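Local coordinates for protein alpha-1,3-glucanase (Paenibacillus glycanilyticus, PDB 6K0P) that probably hydrolyses the alpha-1,3-glucosidic linkages of alpha-1,3-glucan, acting as a family 87 glycoside hydrolase, at residues A[173-187]-A[231-243]. The protein carries 1 engineered substitution. Sequence-based numbering, arbitrary orientation.
Sequences ENVAPPQANPDPTKY and ATEIVGAGPWYTK
Pro178 lies flat over one face of the Tyr241 ring, its CB 3.9 Å from the ring centroid in a CH-pi contact, while the carbonyl oxygen of Ala176 sits at the ring's edge and takes the bond from Tyr241 OH (2.6 Å) above the carbonyl plane. The neighbouring indole of Trp240 is treated alike: Val175 CG2 covers one face, 3.7 Å from the centroid of the five-membered ring, and at the edge NE1 gives a nearly straight bond (162°) to Glu173 OE1, reaching it from above the carboxylate plane. That same oxygen also forms a salt bridge with Arg324, so it has two partners, the indole N-H and the guanidinium. Val175 divides its methyls between the two rings because chi1 of -175° sets CG1 opposite the backbone N and CG2 beside it; CG1 meets Tyr241 obliquely, 3.7 Å from CE2. Replacing Tyr241 by an alanine would probably leave the Ala176 carbonyl without its hydroxyl donor and Pro178 without a ring to lie on.

The principle illustrated is the packing of an irregular linker along a right-handed parallel beta-helix, the fold of this pectate-lyase-like clan: residues 173-187 run from the antiparallel strand 165-173 of the N-terminal beta-rich domain to strand 187-189 of the helix. The Trp240 side chain lies about 6 Å from a bound glucose, whose pocket includes Lys243. Midway, the backbones meet directly, Gln179 N donating to Ala237 O at 3.0 Å, and a water bridges that oxygen to Pro177 O. The side-chain amide of Gln179 keeps Gly236 O in its own plane (NE2 to O 2.8 Å), with Asp270 as a second partner of NE2. Farther along, Tyr187 OH donates to Glu233 OE1 at 2.6 Å, the oxygen lying at the ring edge, and Val235 CG2 packs beside Tyr187 CE2.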
loop_
_atom_site.group_PDB
_atom_site.type_symbol
_atom_site.label_atom_id
_atom_site.label_comp_id
_atom_site.label_asym_id
_atom_site.label_seq_id
_atom_site.Cartn_x
_atom_site.Cartn_y
_atom_site.Cartn_z
ATOM N N GLU A 173 2.122 17.452 9.136
ATOM C CA GLU A 173 2.674 16.783 10.306
ATOM C C GLU A 173 3.408 17.799 11.166
ATOM O O GLU A 173 4.063 18.711 10.649
ATOM C CB GLU A 173 3.632 15.654 9.880
ATOM C CG GLU A 173 4.040 14.723 11.014
ATOM C CD GLU A 173 4.861 13.532 10.545
ATOM O OE1 GLU A 173 4.891 13.260 9.323
ATOM O OE2 GLU A 173 5.481 12.877 11.404
ATOM N N ASN A 174 3.297 17.635 12.485
ATOM C CA ASN A 174 4.097 18.395 13.442
ATOM C C ASN A 174 5.239 17.485 13.891
ATOM O O ASN A 174 5.062 16.622 14.757
ATOM C CB ASN A 174 3.240 18.845 14.618
ATOM C CG ASN A 174 3.999 19.732 15.573
ATOM O OD1 ASN A 174 5.120 20.150 15.282
ATOM N ND2 ASN A 174 3.389 20.038 16.719
ATOM N N VAL A 175 6.403 17.674 13.294
ATOM C CA VAL A 175 7.551 16.805 13.526
ATOM C C VAL A 175 8.354 17.345 14.703
ATOM O O VAL A 175 8.740 18.522 14.725
ATOM C CB VAL A 175 8.417 16.726 12.261
ATOM C CG1 VAL A 175 9.552 15.726 12.454
ATOM C CG2 VAL A 175 7.546 16.309 11.072
ATOM N N ALA A 176 8.606 16.474 15.688
ATOM C CA ALA A 176 9.428 16.839 16.828
ATOM C C ALA A 176 10.860 17.116 16.372
ATOM O O ALA A 176 11.277 16.682 15.294
ATOM C CB ALA A 176 9.444 15.677 17.819
ATOM N N PRO A 177 11.636 17.836 17.176
ATOM C CA PRO A 177 13.070 18.007 16.882
ATOM C C PRO A 177 13.768 16.660 16.806
ATOM O O PRO A 177 13.272 15.665 17.362
ATOM C CB PRO A 177 13.582 18.825 18.083
ATOM C CG PRO A 177 12.373 19.500 18.630
ATOM C CD PRO A 177 11.210 18.581 18.375
ATOM N N PRO A 178 14.917 16.586 16.128
ATOM C CA PRO A 178 15.601 15.294 15.971
ATOM C C PRO A 178 16.052 14.709 17.299
ATOM O O PRO A 178 16.485 15.425 18.207
ATOM C CB PRO A 178 16.801 15.628 15.078
ATOM C CG PRO A 178 17.027 17.097 15.279
ATOM C CD PRO A 178 15.649 17.682 15.471
ATOM N N GLN A 179 15.983 13.383 17.380
ATOM C CA GLN A 179 16.410 12.633 18.552
ATOM C C GLN A 179 17.909 12.353 18.473
ATOM O O GLN A 179 18.416 11.919 17.431
ATOM C CB GLN A 179 15.560 11.361 18.636
ATOM C CG GLN A 179 16.183 10.077 19.126
ATOM C CD GLN A 179 15.232 8.895 18.898
ATOM O OE1 GLN A 179 14.289 8.713 19.666
ATOM N NE2 GLN A 179 15.470 8.096 17.849
ATOM N N ALA A 180 18.615 12.639 19.571
ATOM C CA ALA A 180 20.061 12.495 19.649
ATOM C C ALA A 180 20.459 11.032 19.839
ATOM O O ALA A 180 19.630 10.155 20.075
ATOM C CB ALA A 180 20.585 13.291 20.840
ATOM N N ASN A 181 21.759 10.780 19.768
ATOM C CA ASN A 181 22.279 9.461 20.091
ATOM C C ASN A 181 21.789 9.072 21.486
ATOM O O ASN A 181 22.017 9.824 22.443
ATOM C CB ASN A 181 23.809 9.517 20.064
ATOM C CG ASN A 181 24.451 8.143 20.189
ATOM O OD1 ASN A 181 23.888 7.243 20.808
ATOM N ND2 ASN A 181 25.627 7.972 19.584
ATOM N N PRO A 182 21.104 7.938 21.640
ATOM C CA PRO A 182 20.590 7.583 22.973
ATOM C C PRO A 182 21.685 7.445 24.013
ATOM O O PRO A 182 21.455 7.744 25.193
ATOM C CB PRO A 182 19.870 6.248 22.732
ATOM C CG PRO A 182 19.594 6.217 21.257
ATOM C CD PRO A 182 20.725 6.958 20.609
ATOM N N ASP A 183 22.870 6.993 23.610
ATOM C CA ASP A 183 24.001 6.888 24.525
ATOM C C ASP A 183 25.265 6.703 23.699
ATOM O O ASP A 183 25.510 5.618 23.151
ATOM C CB ASP A 183 23.844 5.737 25.521
ATOM C CG ASP A 183 24.937 5.737 26.588
ATOM O OD1 ASP A 183 26.039 6.258 26.334
ATOM O OD2 ASP A 183 24.688 5.204 27.688
ATOM N N PRO A 184 26.083 7.748 23.590
ATOM C CA PRO A 184 27.307 7.664 22.786
ATOM C C PRO A 184 28.256 6.543 23.187
ATOM O O PRO A 184 29.055 6.112 22.347
ATOM C CB PRO A 184 27.945 9.045 22.997
ATOM C CG PRO A 184 26.784 9.948 23.308
ATOM C CD PRO A 184 25.783 9.118 24.041
ATOM N N THR A 185 28.200 6.055 24.428
ATOM C CA THR A 185 29.077 4.953 24.815
ATOM C C THR A 185 28.530 3.590 24.418
ATOM O O THR A 185 29.258 2.596 24.517
ATOM C CB THR A 185 29.362 4.968 26.320
ATOM O OG1 THR A 185 28.192 4.555 27.034
ATOM C CG2 THR A 185 29.804 6.371 26.768
ATOM N N LYS A 186 27.271 3.521 23.980
ATOM C CA LYS A 186 26.645 2.263 23.606
ATOM C C LYS A 186 26.254 2.184 22.142
ATOM O O LYS A 186 26.106 1.073 21.620
ATOM C CB LYS A 186 25.408 1.994 24.473
ATOM C CG LYS A 186 25.761 1.821 25.953
ATOM C CD LYS A 186 24.525 1.599 26.799
ATOM C CE LYS A 186 24.868 1.647 28.283
ATOM N NZ LYS A 186 23.639 1.601 29.124
ATOM N N TYR A 187 26.089 3.313 21.465
ATOM C CA TYR A 187 25.723 3.341 20.052
ATOM C C TYR A 187 26.829 4.062 19.295
ATOM O O TYR A 187 27.053 5.261 19.509
ATOM C CB TYR A 187 24.385 4.061 19.857
ATOM C CG TYR A 187 23.220 3.366 20.522
ATOM C CD1 TYR A 187 22.944 3.574 21.865
ATOM C CD2 TYR A 187 22.402 2.490 19.807
ATOM C CE1 TYR A 187 21.883 2.933 22.495
ATOM C CE2 TYR A 187 21.337 1.844 20.425
ATOM C CZ TYR A 187 21.087 2.070 21.773
ATOM O OH TYR A 187 20.035 1.455 22.417
ATOM N N ALA A 231 22.520 -9.681 17.734
ATOM C CA ALA A 231 21.414 -8.741 17.596
ATOM C C ALA A 231 21.946 -7.315 17.648
ATOM O O ALA A 231 22.764 -6.974 18.507
ATOM C CB ALA A 231 20.397 -8.962 18.720
ATOM N N THR A 232 21.480 -6.488 16.715
ATOM C CA THR A 232 22.012 -5.151 16.480
ATOM C C THR A 232 20.865 -4.155 16.523
ATOM O O THR A 232 19.792 -4.415 15.974
ATOM C CB THR A 232 22.614 -5.102 15.070
ATOM O OG1 THR A 232 23.603 -6.134 14.931
ATOM C CG2 THR A 232 23.242 -3.750 14.766
ATOM N N GLU A 233 21.082 -3.015 17.170
ATOM C CA GLU A 233 20.143 -1.901 17.107
ATOM C C GLU A 233 20.683 -0.867 16.128
ATOM O O GLU A 233 21.852 -0.478 16.209
ATOM C CB GLU A 233 19.981 -1.264 18.483
ATOM C CG GLU A 233 19.358 -2.178 19.513
ATOM C CD GLU A 233 19.213 -1.508 20.855
ATOM O OE1 GLU A 233 18.890 -0.304 20.888
ATOM O OE2 GLU A 233 19.432 -2.190 21.881
ATOM N N ILE A 234 19.839 -0.434 15.194
ATOM C CA ILE A 234 20.148 0.665 14.289
ATOM C C ILE A 234 19.111 1.742 14.557
ATOM O O ILE A 234 17.913 1.513 14.355
ATOM C CB ILE A 234 20.136 0.210 12.823
ATOM C CG1 ILE A 234 21.178 -0.894 12.627
ATOM C CG2 ILE A 234 20.412 1.386 11.878
ATOM C CD1 ILE A 234 21.262 -1.418 11.237
ATOM N N VAL A 235 19.560 2.890 15.056
ATOM C CA VAL A 235 18.676 3.937 15.562
ATOM C C VAL A 235 19.011 5.237 14.846
ATOM O O VAL A 235 20.168 5.673 14.858
ATOM C CB VAL A 235 18.847 4.125 17.083
ATOM C CG1 VAL A 235 17.910 5.203 17.588
ATOM C CG2 VAL A 235 18.631 2.792 17.832
ATOM N N GLY A 236 18.003 5.862 14.235
ATOM C CA GLY A 236 18.152 7.171 13.638
ATOM C C GLY A 236 17.603 8.274 14.530
ATOM O O GLY A 236 17.226 8.062 15.686
ATOM N N ALA A 237 17.527 9.470 13.947
ATOM C CA ALA A 237 17.051 10.667 14.626
ATOM C C ALA A 237 15.569 10.922 14.401
ATOM O O ALA A 237 15.032 11.898 14.935
ATOM C CB ALA A 237 17.851 11.887 14.144
ATOM N N GLY A 238 14.907 10.062 13.630
ATOM C CA GLY A 238 13.547 10.273 13.193
ATOM C C GLY A 238 13.505 10.244 11.677
ATOM O O GLY A 238 14.459 10.656 11.011
ATOM N N PRO A 239 12.403 9.747 11.101
ATOM C CA PRO A 239 12.373 9.552 9.639
ATOM C C PRO A 239 12.442 10.836 8.820
ATOM O O PRO A 239 12.897 10.788 7.670
ATOM C CB PRO A 239 11.064 8.779 9.397
ATOM C CG PRO A 239 10.227 9.044 10.605
ATOM C CD PRO A 239 11.201 9.210 11.761
ATOM N N TRP A 240 12.000 11.975 9.356
ATOM C CA TRP A 240 12.173 13.241 8.646
ATOM C C TRP A 240 13.611 13.737 8.678
ATOM O O TRP A 240 13.945 14.672 7.940
ATOM C CB TRP A 240 11.253 14.318 9.238
ATOM C CG TRP A 240 9.864 14.322 8.656
ATOM C CD1 TRP A 240 8.761 13.672 9.147
ATOM C CD2 TRP A 240 9.431 15.008 7.471
ATOM N NE1 TRP A 240 7.663 13.928 8.346
ATOM C CE2 TRP A 240 8.052 14.737 7.308
ATOM C CE3 TRP A 240 10.076 15.825 6.531
ATOM C CZ2 TRP A 240 7.308 15.256 6.242
ATOM C CZ3 TRP A 240 9.331 16.336 5.471
ATOM C CH2 TRP A 240 7.965 16.051 5.341
ATOM N N TYR A 241 14.469 13.152 9.515
ATOM C CA TYR A 241 15.815 13.678 9.722
ATOM C C TYR A 241 16.914 12.756 9.221
ATOM O O TYR A 241 17.803 13.210 8.500
ATOM C CB TYR A 241 16.036 13.982 11.210
ATOM C CG TYR A 241 15.068 14.993 11.753
ATOM C CD1 TYR A 241 15.126 16.318 11.347
ATOM C CD2 TYR A 241 14.077 14.616 12.650
ATOM C CE1 TYR A 241 14.222 17.259 11.843
ATOM C CE2 TYR A 241 13.177 15.536 13.146
ATOM C CZ TYR A 241 13.260 16.852 12.738
ATOM O OH TYR A 241 12.358 17.766 13.234
ATOM N N THR A 242 16.902 11.481 9.605
ATOM C CA THR A 242 17.920 10.532 9.157
ATOM C C THR A 242 17.433 9.926 7.851
ATOM O O THR A 242 16.431 9.206 7.837
ATOM C CB THR A 242 18.115 9.432 10.194
ATOM O OG1 THR A 242 18.617 10.007 11.408
ATOM C CG2 THR A 242 19.112 8.378 9.684
ATOM N N LYS A 243 18.138 10.214 6.758
ATOM C CA LYS A 243 17.764 9.750 5.426
ATOM C C LYS A 243 18.883 8.883 4.874
ATOM O O LYS A 243 19.989 9.378 4.629
ATOM C CB LYS A 243 17.541 10.945 4.492
ATOM C CG LYS A 243 16.449 11.892 4.983
ATOM C CD LYS A 243 16.410 13.164 4.136
ATOM C CE LYS A 243 15.368 14.149 4.653
ATOM N NZ LYS A 243 15.239 15.301 3.711
HETATM O O HOH W 1 12.603 13.097 16.545
#